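Local structure of DNA mismatch repair protein MUTS (Thermus aquaticus, 1FW6) at residues Thr591-Thr596 and Leu658-Glu663; Val579-Pro584 and Lys709-Ala714; Glu566-Asp571 and Tyr725-Pro730; Asp270-Val275 and His558-Arg563. The protein recognises mismatched base pairs in DNA as part of mismatch repair and has a weak ATPase activity. All coordinates share one frame; numbering follows the deposited sequence.

Contact 1. Residues Thr591-Thr596 and Leu658-Glu663. With ADP (adenosine-5'-diphosphate), chain H.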
# COMPACT_ATOMS: atom_id res chain seq x y z
N THR C 591 28.39 -4.40 -11.52
CA THR C 591 28.65 -4.04 -10.13
C THR C 591 29.94 -3.25 -10.04
O THR C 591 30.05 -2.33 -9.23
CB THR C 591 28.76 -5.27 -9.22
OG1 THR C 591 27.49 -5.91 -9.14
CG2 THR C 591 29.18 -4.88 -7.81
N PHE C 592 30.92 -3.62 -10.87
CA PHE C 592 32.19 -2.92 -10.86
C PHE C 592 31.99 -1.45 -11.24
O PHE C 592 32.51 -0.56 -10.57
CB PHE C 592 33.17 -3.57 -11.82
CG PHE C 592 34.54 -2.94 -11.80
CD1 PHE C 592 35.28 -2.89 -10.61
CD2 PHE C 592 35.10 -2.40 -12.96
CE1 PHE C 592 36.55 -2.31 -10.59
CE2 PHE C 592 36.36 -1.82 -12.94
CZ PHE C 592 37.08 -1.77 -11.75
N LEU C 593 31.23 -1.20 -12.31
CA LEU C 593 30.96 0.17 -12.75
C LEU C 593 30.28 0.95 -11.63
O LEU C 593 30.72 2.04 -11.26
CB LEU C 593 30.05 0.20 -13.98
CG LEU C 593 30.51 -0.39 -15.32
CD1 LEU C 593 29.49 -0.07 -16.41
CD2 LEU C 593 31.84 0.19 -15.69
N ARG C 594 29.20 0.40 -11.09
CA ARG C 594 28.47 1.09 -10.04
C ARG C 594 29.36 1.38 -8.85
O ARG C 594 29.27 2.45 -8.24
CB ARG C 594 27.26 0.26 -9.59
CG ARG C 594 26.16 0.09 -10.64
CD ARG C 594 24.83 -0.29 -9.97
NE ARG C 594 23.81 -0.73 -10.92
CZ ARG C 594 23.70 -1.98 -11.36
NH1 ARG C 594 24.53 -2.93 -10.94
NH2 ARG C 594 22.76 -2.27 -12.25
N GLN C 595 30.21 0.42 -8.51
CA GLN C 595 31.12 0.57 -7.38
C GLN C 595 32.00 1.78 -7.57
O GLN C 595 32.26 2.54 -6.63
CB GLN C 595 31.99 -0.67 -7.27
CG GLN C 595 33.12 -0.57 -6.29
CD GLN C 595 34.13 -1.66 -6.52
OE1 GLN C 595 33.74 -2.80 -6.74
NE2 GLN C 595 35.43 -1.32 -6.48
N THR C 596 32.48 1.97 -8.79
CA THR C 596 33.34 3.09 -9.10
C THR C 596 32.67 4.45 -8.84
O THR C 596 33.23 5.32 -8.18
CB THR C 596 33.79 3.04 -10.56
OG1 THR C 596 34.40 1.77 -10.83
CG2 THR C 596 34.78 4.13 -10.81
N LEU C 658 32.73 11.50 -14.93
CA LEU C 658 32.90 10.07 -14.75
C LEU C 658 31.75 9.54 -15.56
O LEU C 658 30.60 9.91 -15.32
CB LEU C 658 32.74 9.65 -13.29
CG LEU C 658 32.96 8.14 -13.09
CD1 LEU C 658 34.37 7.82 -13.48
CD2 LEU C 658 32.73 7.70 -11.65
N VAL C 659 32.03 8.70 -16.54
CA VAL C 659 30.96 8.17 -17.37
C VAL C 659 30.95 6.66 -17.31
O VAL C 659 31.97 5.99 -17.47
CB VAL C 659 31.10 8.61 -18.82
CG1 VAL C 659 29.83 8.29 -19.57
CG2 VAL C 659 31.38 10.08 -18.87
N LEU C 660 29.76 6.12 -17.08
CA LEU C 660 29.62 4.68 -16.96
C LEU C 660 28.60 4.14 -17.95
O LEU C 660 27.42 4.48 -17.86
CB LEU C 660 29.23 4.34 -15.51
CG LEU C 660 30.21 5.06 -14.58
CD1 LEU C 660 29.46 6.06 -13.72
CD2 LEU C 660 30.97 4.06 -13.74
N LEU C 661 29.07 3.33 -18.89
CA LEU C 661 28.22 2.74 -19.91
C LEU C 661 28.13 1.25 -19.72
O LEU C 661 29.16 0.57 -19.54
CB LEU C 661 28.76 3.03 -21.31
CG LEU C 661 28.84 4.48 -21.76
CD1 LEU C 661 28.91 4.52 -23.28
CD2 LEU C 661 27.62 5.24 -21.27
N ASP C 662 26.91 0.72 -19.76
CA ASP C 662 26.69 -0.70 -19.59
C ASP C 662 25.96 -1.28 -20.80
O ASP C 662 24.76 -1.07 -20.98
CB ASP C 662 25.88 -0.95 -18.31
CG ASP C 662 26.21 -2.29 -17.66
OD1 ASP C 662 25.46 -2.71 -16.75
OD2 ASP C 662 27.22 -2.91 -18.04
N GLU C 663 26.70 -2.00 -21.63
CA GLU C 663 26.13 -2.66 -22.80
C GLU C 663 25.55 -1.75 -23.89
O GLU C 663 24.70 -2.20 -24.66
CB GLU C 663 25.03 -3.63 -22.35
CG GLU C 663 25.33 -4.45 -21.10
CD GLU C 663 26.42 -5.48 -21.30
OE1 GLU C 663 26.99 -5.55 -22.42
OE2 GLU C 663 26.72 -6.23 -20.34
PB ADP H . 27.58 -8.68 -14.92
O1B ADP H . 26.63 -9.47 -15.76
O2B ADP H . 28.94 -9.12 -14.62
O3B ADP H . 27.53 -7.18 -15.45
PA ADP H . 26.94 -8.31 -12.13
O1A ADP H . 26.29 -7.07 -11.75
O2A ADP H . 28.35 -8.51 -11.78
O3A ADP H . 26.67 -8.43 -13.67
O5' ADP H . 26.24 -9.66 -11.63
C5' ADP H . 25.71 -9.56 -10.29
C4' ADP H . 25.93 -10.51 -9.14
O4' ADP H . 27.34 -10.77 -8.97
C3' ADP H . 25.63 -9.53 -8.02
O3' ADP H . 24.25 -9.55 -7.65
C2' ADP H . 26.54 -9.86 -6.88
O2' ADP H . 25.93 -10.80 -6.01
C1' ADP H . 27.74 -10.45 -7.65
N9 ADP H . 28.97 -9.65 -7.66
C8 ADP H . 29.48 -8.85 -8.65
N7 ADP H . 30.63 -8.29 -8.41
C5 ADP H . 30.92 -8.73 -7.14
C6 ADP H . 32.03 -8.55 -6.26
N6 ADP H . 33.07 -7.81 -6.59
N1 ADP H . 32.05 -9.14 -5.02
C2 ADP H . 30.99 -9.91 -4.66
N3 ADP H . 29.90 -10.16 -5.42
C4 ADP H . 29.91 -9.55 -6.65
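Leu593 and Leu660 form the centre of a buried, apolar helix-on-sheet contact in the ATPase domain, where helix 589-603 packs antiparallel along strand 657-662. The two short segments run at 163°, with axes 9.0 Å apart, the spacing of a helix packed on a face of a sheet.

Leu593 spreads along the strand. Its CB stands 4.0 Å from Leu660 CD2, while CG, set anti to the carbonyl carbon (chi1 -64°), carries CD1 to the backbone at Leu661 O and toward the Asp662 carboxylate, with OD2 4.0 Å from CD1. Leu660 CD2 in return lies against the helix backbone at Leu593 O. One turn further on, Thr596 presents its methyl to the strand, CG2 lying 4.2 Å from Leu658 CD2. Its hydroxyl is turned back on the helix: OG1 bonds to Phe592 O at 3.0 Å, and Thr596 N reaches the same oxygen from the opposite face of its carbonyl plane. The polar atom is thereby satisfied inside an apolar interface. Leu692 of strand 690-694 touches both Leu593 and Thr596.

Beside the contact, the first turn of the helix reaches the nucleotide: Thr591 OG1 lies 3.1 Å from ADP O1A in a hydrogen bond, seconded by a weak one from Thr591 N. Asp662 OD1 bonds to Ser590 OG, and the nearest atom of the Asp662 side chain is about 4 Å from a magnesium ion. An aliphatic strand that ends at Asp662, with Glu663 just after it, beside the helix that follows the phosphate-binding loop, is the Walker A and Walker B arrangement of P-loop NTPases.

Contact 2. Residues Val579-Pro584 and Lys709-Ala714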
# COMPACT_ATOMS: atom_id res chain seq x y z
N VAL C 579 38.03 3.01 -20.56
CA VAL C 579 38.26 1.66 -20.05
C VAL C 579 37.12 0.69 -20.31
O VAL C 579 36.08 0.74 -19.64
CB VAL C 579 38.56 1.70 -18.55
CG1 VAL C 579 39.15 0.37 -18.11
CG2 VAL C 579 39.52 2.83 -18.26
N LEU C 580 37.33 -0.19 -21.28
CA LEU C 580 36.35 -1.20 -21.63
C LEU C 580 36.48 -2.35 -20.67
O LEU C 580 37.59 -2.71 -20.26
CB LEU C 580 36.61 -1.68 -23.04
CG LEU C 580 36.57 -0.53 -24.03
CD1 LEU C 580 37.55 -0.80 -25.17
CD2 LEU C 580 35.16 -0.32 -24.52
N ILE C 581 35.35 -2.92 -20.29
CA ILE C 581 35.32 -4.05 -19.37
C ILE C 581 34.55 -5.16 -20.04
O ILE C 581 33.38 -5.00 -20.37
CB ILE C 581 34.63 -3.66 -18.04
CG1 ILE C 581 35.34 -2.45 -17.45
CG2 ILE C 581 34.68 -4.82 -17.04
CD1 ILE C 581 34.60 -1.80 -16.30
N THR C 582 35.23 -6.27 -20.27
CA THR C 582 34.60 -7.42 -20.91
C THR C 582 34.64 -8.66 -20.02
O THR C 582 35.20 -8.65 -18.93
CB THR C 582 35.28 -7.71 -22.24
OG1 THR C 582 36.68 -7.43 -22.12
CG2 THR C 582 34.69 -6.85 -23.33
N GLY C 583 34.02 -9.74 -20.48
CA GLY C 583 34.01 -10.94 -19.67
C GLY C 583 32.58 -11.42 -19.48
O GLY C 583 31.62 -10.66 -19.63
N PRO C 584 32.42 -12.69 -19.11
CA PRO C 584 31.13 -13.35 -18.89
C PRO C 584 30.14 -12.69 -17.94
O PRO C 584 30.51 -12.17 -16.90
CB PRO C 584 31.54 -14.74 -18.42
CG PRO C 584 32.82 -14.46 -17.69
CD PRO C 584 33.52 -13.53 -18.61
N LYS C 709 42.11 1.52 -22.47
CA LYS C 709 42.59 0.49 -21.56
C LYS C 709 41.58 -0.66 -21.57
O LYS C 709 40.43 -0.47 -21.93
CB LYS C 709 42.75 1.09 -20.17
CG LYS C 709 43.54 0.24 -19.20
CD LYS C 709 43.74 0.93 -17.82
CE LYS C 709 44.80 2.03 -17.86
NZ LYS C 709 45.30 2.39 -16.50
N ASN C 710 42.02 -1.86 -21.18
CA ASN C 710 41.14 -3.04 -21.18
C ASN C 710 41.13 -3.81 -19.88
O ASN C 710 42.18 -4.07 -19.30
CB ASN C 710 41.53 -4.00 -22.30
CG ASN C 710 40.85 -3.67 -23.61
OD1 ASN C 710 39.63 -3.64 -23.70
ND2 ASN C 710 41.65 -3.41 -24.64
N LEU C 711 39.93 -4.16 -19.43
CA LEU C 711 39.74 -4.93 -18.21
C LEU C 711 38.73 -6.04 -18.47
O LEU C 711 37.89 -5.94 -19.39
CB LEU C 711 39.25 -4.03 -17.07
CG LEU C 711 40.11 -2.83 -16.67
CD1 LEU C 711 39.41 -2.04 -15.60
CD2 LEU C 711 41.45 -3.29 -16.17
N HIS C 712 38.80 -7.09 -17.67
CA HIS C 712 37.90 -8.22 -17.84
C HIS C 712 37.68 -9.01 -16.56
O HIS C 712 38.52 -9.01 -15.67
CB HIS C 712 38.44 -9.16 -18.92
CG HIS C 712 39.63 -9.96 -18.47
ND1 HIS C 712 40.83 -9.38 -18.11
CD2 HIS C 712 39.80 -11.29 -18.30
CE1 HIS C 712 41.68 -10.32 -17.73
NE2 HIS C 712 41.08 -11.49 -17.84
N VAL C 713 36.53 -9.66 -16.47
CA VAL C 713 36.22 -10.52 -15.33
C VAL C 713 36.22 -11.90 -15.97
O VAL C 713 36.13 -12.01 -17.19
CB VAL C 713 34.83 -10.23 -14.73
CG1 VAL C 713 34.87 -8.92 -13.96
CG2 VAL C 713 33.79 -10.16 -15.82
N ALA C 714 36.30 -12.96 -15.18
CA ALA C 714 36.34 -14.27 -15.82
C ALA C 714 35.57 -15.41 -15.18
O ALA C 714 35.04 -15.29 -14.07
CB ALA C 714 37.79 -14.68 -16.01
O HOH W 1 38.09 -5.22 -22.04
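Val579 and Leu711 meet on one face of a parallel strand pair in the central sheet of the P-loop NTPase fold, strand 578-582 leading straight into the phosphate-binding loop. The bridges pair Val579 with Lys709 through to Thr582 with His712, and the directions of the strand segments differ by 24°.

Leu711 can be traced outward. Its CB sits beside the neighbouring strand, 3.8 Å from Leu580 O and 4.2 Å from Ile581 CG1. CG, anti to the carbonyl carbon at chi1 -58°, swings back toward Val579 CG1, and the branches then part: CD1 continues over that same methyl at 3.5 Å and touches the Phe592 ring, whereas CD2 turns to Pro730 CA. Val579, Ile581 and Leu711 thus line the face covered by helix 589-603, as Ile581 also packs on Leu593.

Leu580, Thr582, Asn710 and His712 occupy the other face, against which helix 698-702 lies. Here a water binds Thr582 OG1 at 2.6 Å, with Asn710 OD1 and Leu711 O also within its reach as acceptors, more than its protons can serve at once. Both side chains have further partners, Thr582 OG1 accepting from Ala733 N and Asn710 ND2 donating to Thr701 O.

The backbones alternate as donor and acceptor in the parallel pattern: Leu580 N to Lys709 O, Leu711 N to Leu580 O, and Thr582 N to Leu711 O at 2.8 Å, the straightest with 165° at the hydrogen. Beyond Thr582 the chain enters the predicted ATP-binding residues Gly583 and Pro584, and the last rung brings Val713 N to within 3.0 Å of Thr582 O, in its carbonyl plane.

Contact 3. Residues Glu566-Asp571 and Tyr725-Pro730; sequences EFVPND and YHQVLP. With ADP (adenosine-5'-diphosphate), chain H.
His726 meets Val568 at the adenine of ADP. The imidazole lies face-on to the purine, with ADP C4 3.5 Å above its centre, and Val568 CG2 touches its edge in plane, 4.0 Å from His726 CD2. Having CG anti to the carbonyl carbon (chi1 -56°) sends the ring over the base, and a bond from ND1 to Ala587 O helps to fix its rotation. The opposite side of the adenine is taken by a face of the Phe567 ring, offset so that N1 lies toward the rim. The base edge is read by backbone: Val568 N donates to ADP N1 at 2.9 Å and ADP N6 donates to Val568 O.

His726 O accepts from Asn570 ND2 at 2.9 Å, close to the amide plane of the asparagine. Gln727 folds back at chi2 (63°), bringing NE2 against Val568 CG1, the two side chains crossing at about a right angle. Next, Val728 N donates to Asn570 OD1 at 2.8 Å, but from 52° out of the carbonyl plane and not on a lone pair. One amide therefore grips backbone groups two residues apart, while Val728 CG2 rests on its flat group, 3.3 Å from Asn570 CG. Val728 centres an inverse gamma turn, its Leu729 N to Gln727 O bond weak. A water links Val728 O to Asp571 O, donating to each.

Leu729 then pairs with His712, so strand 729-730 runs antiparallel along strand 708-718. Asn570 opens edge strand 570-574 of another sheet, and Phe592 of helix 589-603 packs on both Asn570 and Val728.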
# COMPACT_ATOMS: atom_id res chain seq x y z
N GLU C 566 29.74 -11.56 0.95
CA GLU C 566 31.20 -11.54 1.00
C GLU C 566 31.55 -10.87 -0.33
O GLU C 566 31.39 -11.48 -1.39
CB GLU C 566 31.76 -12.96 1.05
CG GLU C 566 31.74 -13.60 2.43
CD GLU C 566 30.37 -13.56 3.09
OE1 GLU C 566 29.44 -14.26 2.61
OE2 GLU C 566 30.22 -12.83 4.10
N PHE C 567 31.99 -9.62 -0.28
CA PHE C 567 32.32 -8.88 -1.49
C PHE C 567 33.81 -8.93 -1.81
O PHE C 567 34.64 -8.62 -0.96
CB PHE C 567 31.89 -7.43 -1.33
CG PHE C 567 31.86 -6.65 -2.60
CD1 PHE C 567 30.71 -6.59 -3.37
CD2 PHE C 567 32.97 -5.94 -3.02
CE1 PHE C 567 30.67 -5.83 -4.52
CE2 PHE C 567 32.93 -5.18 -4.17
CZ PHE C 567 31.77 -5.12 -4.92
N VAL C 568 34.14 -9.32 -3.03
CA VAL C 568 35.53 -9.39 -3.45
C VAL C 568 36.03 -8.02 -3.90
O VAL C 568 35.60 -7.50 -4.92
CB VAL C 568 35.70 -10.36 -4.62
CG1 VAL C 568 37.17 -10.60 -4.88
CG2 VAL C 568 34.98 -11.65 -4.32
N PRO C 569 36.97 -7.43 -3.16
CA PRO C 569 37.46 -6.11 -3.56
C PRO C 569 38.12 -6.14 -4.94
O PRO C 569 38.50 -7.20 -5.43
CB PRO C 569 38.47 -5.77 -2.46
CG PRO C 569 37.98 -6.56 -1.28
CD PRO C 569 37.58 -7.87 -1.89
N ASN C 570 38.24 -4.96 -5.56
CA ASN C 570 38.89 -4.84 -6.87
C ASN C 570 39.62 -3.51 -7.03
O ASN C 570 39.35 -2.55 -6.30
CB ASN C 570 37.88 -5.01 -8.00
CG ASN C 570 37.60 -6.46 -8.28
OD1 ASN C 570 38.52 -7.23 -8.53
ND2 ASN C 570 36.33 -6.85 -8.22
N ASP C 571 40.55 -3.46 -7.98
CA ASP C 571 41.33 -2.25 -8.23
C ASP C 571 40.90 -1.51 -9.48
O ASP C 571 40.08 -1.99 -10.27
CB ASP C 571 42.82 -2.57 -8.37
CG ASP C 571 43.39 -3.30 -7.17
OD1 ASP C 571 43.10 -2.91 -6.02
OD2 ASP C 571 44.16 -4.26 -7.39
N TYR C 725 34.30 -15.97 -10.81
CA TYR C 725 35.06 -15.30 -9.77
C TYR C 725 34.85 -13.81 -10.05
O TYR C 725 34.34 -13.44 -11.11
CB TYR C 725 36.54 -15.69 -9.84
CG TYR C 725 36.77 -17.13 -9.45
CD1 TYR C 725 36.93 -18.13 -10.42
CD2 TYR C 725 36.74 -17.52 -8.11
CE1 TYR C 725 37.05 -19.48 -10.05
CE2 TYR C 725 36.86 -18.86 -7.73
CZ TYR C 725 37.02 -19.83 -8.71
OH TYR C 725 37.12 -21.15 -8.32
N HIS C 726 35.23 -12.95 -9.12
CA HIS C 726 35.00 -11.54 -9.34
C HIS C 726 36.24 -10.67 -9.47
O HIS C 726 36.15 -9.45 -9.41
CB HIS C 726 34.09 -11.01 -8.24
CG HIS C 726 32.80 -11.76 -8.12
ND1 HIS C 726 31.94 -11.94 -9.18
CD2 HIS C 726 32.19 -12.34 -7.05
CE1 HIS C 726 30.86 -12.58 -8.77
NE2 HIS C 726 30.98 -12.83 -7.48
N GLN C 727 37.41 -11.28 -9.65
CA GLN C 727 38.62 -10.48 -9.81
C GLN C 727 38.49 -9.72 -11.11
O GLN C 727 38.20 -10.31 -12.14
CB GLN C 727 39.88 -11.36 -9.91
CG GLN C 727 40.61 -11.61 -8.61
CD GLN C 727 39.77 -12.38 -7.63
OE1 GLN C 727 39.07 -13.32 -8.02
NE2 GLN C 727 39.84 -11.99 -6.36
N VAL C 728 38.67 -8.41 -11.06
CA VAL C 728 38.60 -7.62 -12.27
C VAL C 728 40.03 -7.55 -12.78
O VAL C 728 40.76 -6.62 -12.48
CB VAL C 728 38.04 -6.20 -12.00
CG1 VAL C 728 38.00 -5.40 -13.30
CG2 VAL C 728 36.65 -6.29 -11.41
N LEU C 729 40.41 -8.56 -13.54
CA LEU C 729 41.75 -8.67 -14.09
C LEU C 729 42.03 -7.79 -15.31
O LEU C 729 41.15 -7.47 -16.12
CB LEU C 729 42.02 -10.13 -14.43
CG LEU C 729 41.76 -11.10 -13.27
CD1 LEU C 729 41.97 -12.55 -13.74
CD2 LEU C 729 42.69 -10.75 -12.09
N PRO C 730 43.30 -7.39 -15.48
CA PRO C 730 43.74 -6.54 -16.59
C PRO C 730 43.77 -7.30 -17.90
O PRO C 730 44.02 -8.50 -17.92
CB PRO C 730 45.13 -6.12 -16.15
CG PRO C 730 45.63 -7.37 -15.52
CD PRO C 730 44.45 -7.82 -14.68
PB ADP H . 27.58 -8.68 -14.92
O1B ADP H . 26.63 -9.47 -15.76
O2B ADP H . 28.94 -9.12 -14.62
O3B ADP H . 27.53 -7.18 -15.45
PA ADP H . 26.94 -8.31 -12.13
O1A ADP H . 26.29 -7.07 -11.75
O2A ADP H . 28.35 -8.51 -11.78
O3A ADP H . 26.67 -8.43 -13.67
O5' ADP H . 26.24 -9.66 -11.63
C5' ADP H . 25.71 -9.56 -10.29
C4' ADP H . 25.93 -10.51 -9.14
O4' ADP H . 27.34 -10.77 -8.97
C3' ADP H . 25.63 -9.53 -8.02
O3' ADP H . 24.25 -9.55 -7.65
C2' ADP H . 26.54 -9.86 -6.88
O2' ADP H . 25.93 -10.80 -6.01
C1' ADP H . 27.74 -10.45 -7.65
N9 ADP H . 28.97 -9.65 -7.66
C8 ADP H . 29.48 -8.85 -8.65
N7 ADP H . 30.63 -8.29 -8.41
C5 ADP H . 30.92 -8.73 -7.14
C6 ADP H . 32.03 -8.55 -6.26
N6 ADP H . 33.07 -7.81 -6.59
N1 ADP H . 32.05 -9.14 -5.02
C2 ADP H . 30.99 -9.91 -4.66
N3 ADP H . 29.90 -10.16 -5.42
C4 ADP H . 29.91 -9.55 -6.65
O HOH W 2 41.57 -3.48 -12.15

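Contact 4. Residues Asp270-Val275 and His558-Arg563; sequences DTLFSV and HPVVER
Val560 turns its two methyls to different neighbours, Leu272 and Val275 for one and Asp270 for the other. CG2, anti to the carbonyl carbon, is on the tight side: it lies 3.8 Å from Leu272 CA and 3.9 Å from Val275 CG2. Pro559 extends this patch, its CG standing 3.9 Å from Leu272 CD1, and Leu598 of helix 589-603 touches both of these residues. CG1, anti to the backbone N (chi1 175°), has on the looser side the CB of Asp270 at 4.1 Å, and the carboxylate of Asp270 makes a long, weak ion pair with Arg564.

The contact joins the start of helix 272-276, in MutS domain III, to the connection between strands 551-556 and 570-574, near the ATPase core. Each partner shapes its own turn. Thr271 is the N-cap, its OG1 accepting from Ser274 N at 3.1 Å. In the other segment, His558 ND1 takes both Val560 N and Val561 N, the first near the imidazole plane and the second 39° out of it, which holds the bend leading into the 3-10 turn at 561-563.

Toward solvent, Ser274 is exposed and only the aliphatic part of Arg563 is applied to the helix, CD lying 3.9 Å from Val275 CG1. Bends at chi2 and chi3 carry its guanidinium to a salt bridge from NH1 to Glu562 OE1 at 3.5 Å, and the arginine also makes a cation-pi contact with Tyr540.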
# COMPACT_ATOMS: atom_id res chain seq x y z
N ASP C 270 18.45 -1.78 0.14
CA ASP C 270 19.02 -0.63 0.81
C ASP C 270 19.38 0.38 -0.26
O ASP C 270 19.23 0.12 -1.45
CB ASP C 270 20.28 -1.04 1.56
CG ASP C 270 20.11 -2.35 2.30
OD1 ASP C 270 19.07 -2.53 2.96
OD2 ASP C 270 21.03 -3.20 2.22
N THR C 271 19.85 1.53 0.18
CA THR C 271 20.23 2.59 -0.73
C THR C 271 21.53 3.14 -0.20
O THR C 271 21.92 2.82 0.93
CB THR C 271 19.16 3.68 -0.74
OG1 THR C 271 18.97 4.17 0.60
CG2 THR C 271 17.86 3.13 -1.25
N LEU C 272 22.22 3.96 -0.99
CA LEU C 272 23.47 4.50 -0.49
C LEU C 272 23.22 5.27 0.78
O LEU C 272 23.98 5.19 1.74
CB LEU C 272 24.13 5.44 -1.49
CG LEU C 272 25.47 5.87 -0.89
CD1 LEU C 272 26.32 4.63 -0.71
CD2 LEU C 272 26.17 6.87 -1.79
N PHE C 273 22.13 6.02 0.78
CA PHE C 273 21.83 6.82 1.94
C PHE C 273 21.53 5.99 3.20
O PHE C 273 22.06 6.27 4.28
CB PHE C 273 20.66 7.75 1.66
CG PHE C 273 20.45 8.77 2.73
CD1 PHE C 273 21.32 9.85 2.84
CD2 PHE C 273 19.46 8.60 3.67
CE1 PHE C 273 21.19 10.76 3.87
CE2 PHE C 273 19.33 9.50 4.71
CZ PHE C 273 20.19 10.57 4.82
N SER C 274 20.68 4.98 3.05
CA SER C 274 20.31 4.15 4.18
C SER C 274 21.55 3.59 4.83
O SER C 274 21.69 3.66 6.05
CB SER C 274 19.41 3.01 3.72
OG SER C 274 20.10 1.77 3.80
N VAL C 275 22.45 3.05 4.01
CA VAL C 275 23.70 2.45 4.48
C VAL C 275 24.68 3.43 5.14
O VAL C 275 25.32 3.10 6.14
CB VAL C 275 24.45 1.79 3.32
CG1 VAL C 275 25.65 1.03 3.83
CG2 VAL C 275 23.52 0.87 2.57
N HIS C 558 31.73 -2.20 -3.58
CA HIS C 558 30.42 -1.54 -3.67
C HIS C 558 29.87 -1.35 -2.24
O HIS C 558 29.55 -2.32 -1.56
CB HIS C 558 29.48 -2.41 -4.52
CG HIS C 558 28.21 -1.72 -4.95
ND1 HIS C 558 27.23 -1.33 -4.05
CD2 HIS C 558 27.75 -1.37 -6.17
CE1 HIS C 558 26.23 -0.78 -4.71
NE2 HIS C 558 26.52 -0.79 -6.00
N PRO C 559 29.76 -0.09 -1.77
CA PRO C 559 29.26 0.22 -0.42
C PRO C 559 27.91 -0.38 -0.01
O PRO C 559 27.65 -0.58 1.19
CB PRO C 559 29.25 1.74 -0.39
CG PRO C 559 29.13 2.11 -1.86
CD PRO C 559 30.06 1.15 -2.51
N VAL C 560 27.05 -0.67 -0.98
CA VAL C 560 25.75 -1.23 -0.63
C VAL C 560 25.71 -2.76 -0.78
O VAL C 560 25.17 -3.45 0.09
CB VAL C 560 24.62 -0.59 -1.48
CG1 VAL C 560 23.29 -1.28 -1.21
CG2 VAL C 560 24.53 0.90 -1.17
N VAL C 561 26.30 -3.28 -1.85
CA VAL C 561 26.31 -4.72 -2.09
C VAL C 561 27.12 -5.48 -1.05
O VAL C 561 26.76 -6.60 -0.71
CB VAL C 561 26.90 -5.09 -3.46
CG1 VAL C 561 27.03 -6.63 -3.58
CG2 VAL C 561 26.01 -4.56 -4.57
N GLU C 562 28.21 -4.89 -0.58
CA GLU C 562 29.05 -5.56 0.40
C GLU C 562 28.35 -5.65 1.74
O GLU C 562 28.82 -6.32 2.65
CB GLU C 562 30.37 -4.83 0.59
CG GLU C 562 30.25 -3.58 1.44
CD GLU C 562 31.59 -3.11 1.94
OE1 GLU C 562 31.65 -2.06 2.61
OE2 GLU C 562 32.60 -3.81 1.68
N ARG C 563 27.22 -4.96 1.86
CA ARG C 563 26.49 -4.95 3.11
C ARG C 563 25.78 -6.28 3.30
O ARG C 563 25.48 -6.67 4.43
CB ARG C 563 25.48 -3.79 3.09
CG ARG C 563 25.44 -2.92 4.35
CD ARG C 563 26.83 -2.50 4.82
NE ARG C 563 27.48 -3.61 5.49
CZ ARG C 563 28.78 -3.68 5.76
NH1 ARG C 563 29.59 -2.69 5.40
NH2 ARG C 563 29.27 -4.75 6.38

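Contacts 1, 2 and 3 form one nucleotide-binding cluster, their centres 12 to 14 Å apart, and contact 4 lies 16 Å from contact 1 and 24 Å from contact 2. Helix 589-603 is shared ground: Phe592 touches Ile581 and Leu711 of contact 2 and Val728 of contact 3. Strands 578-582, 657-662, 708-718 and 729-730 belong to a single sheet. Along the chain contact 4 closes first; contact 3 then encloses contact 2, which encloses contact 1. Residues far apart in sequence are thereby folded round one ADP, touched by contacts 1 and 3. Phe567 rests on His558, Val561 and Glu562, placing contact 4 behind the Phe567 wall of the adenine pocket.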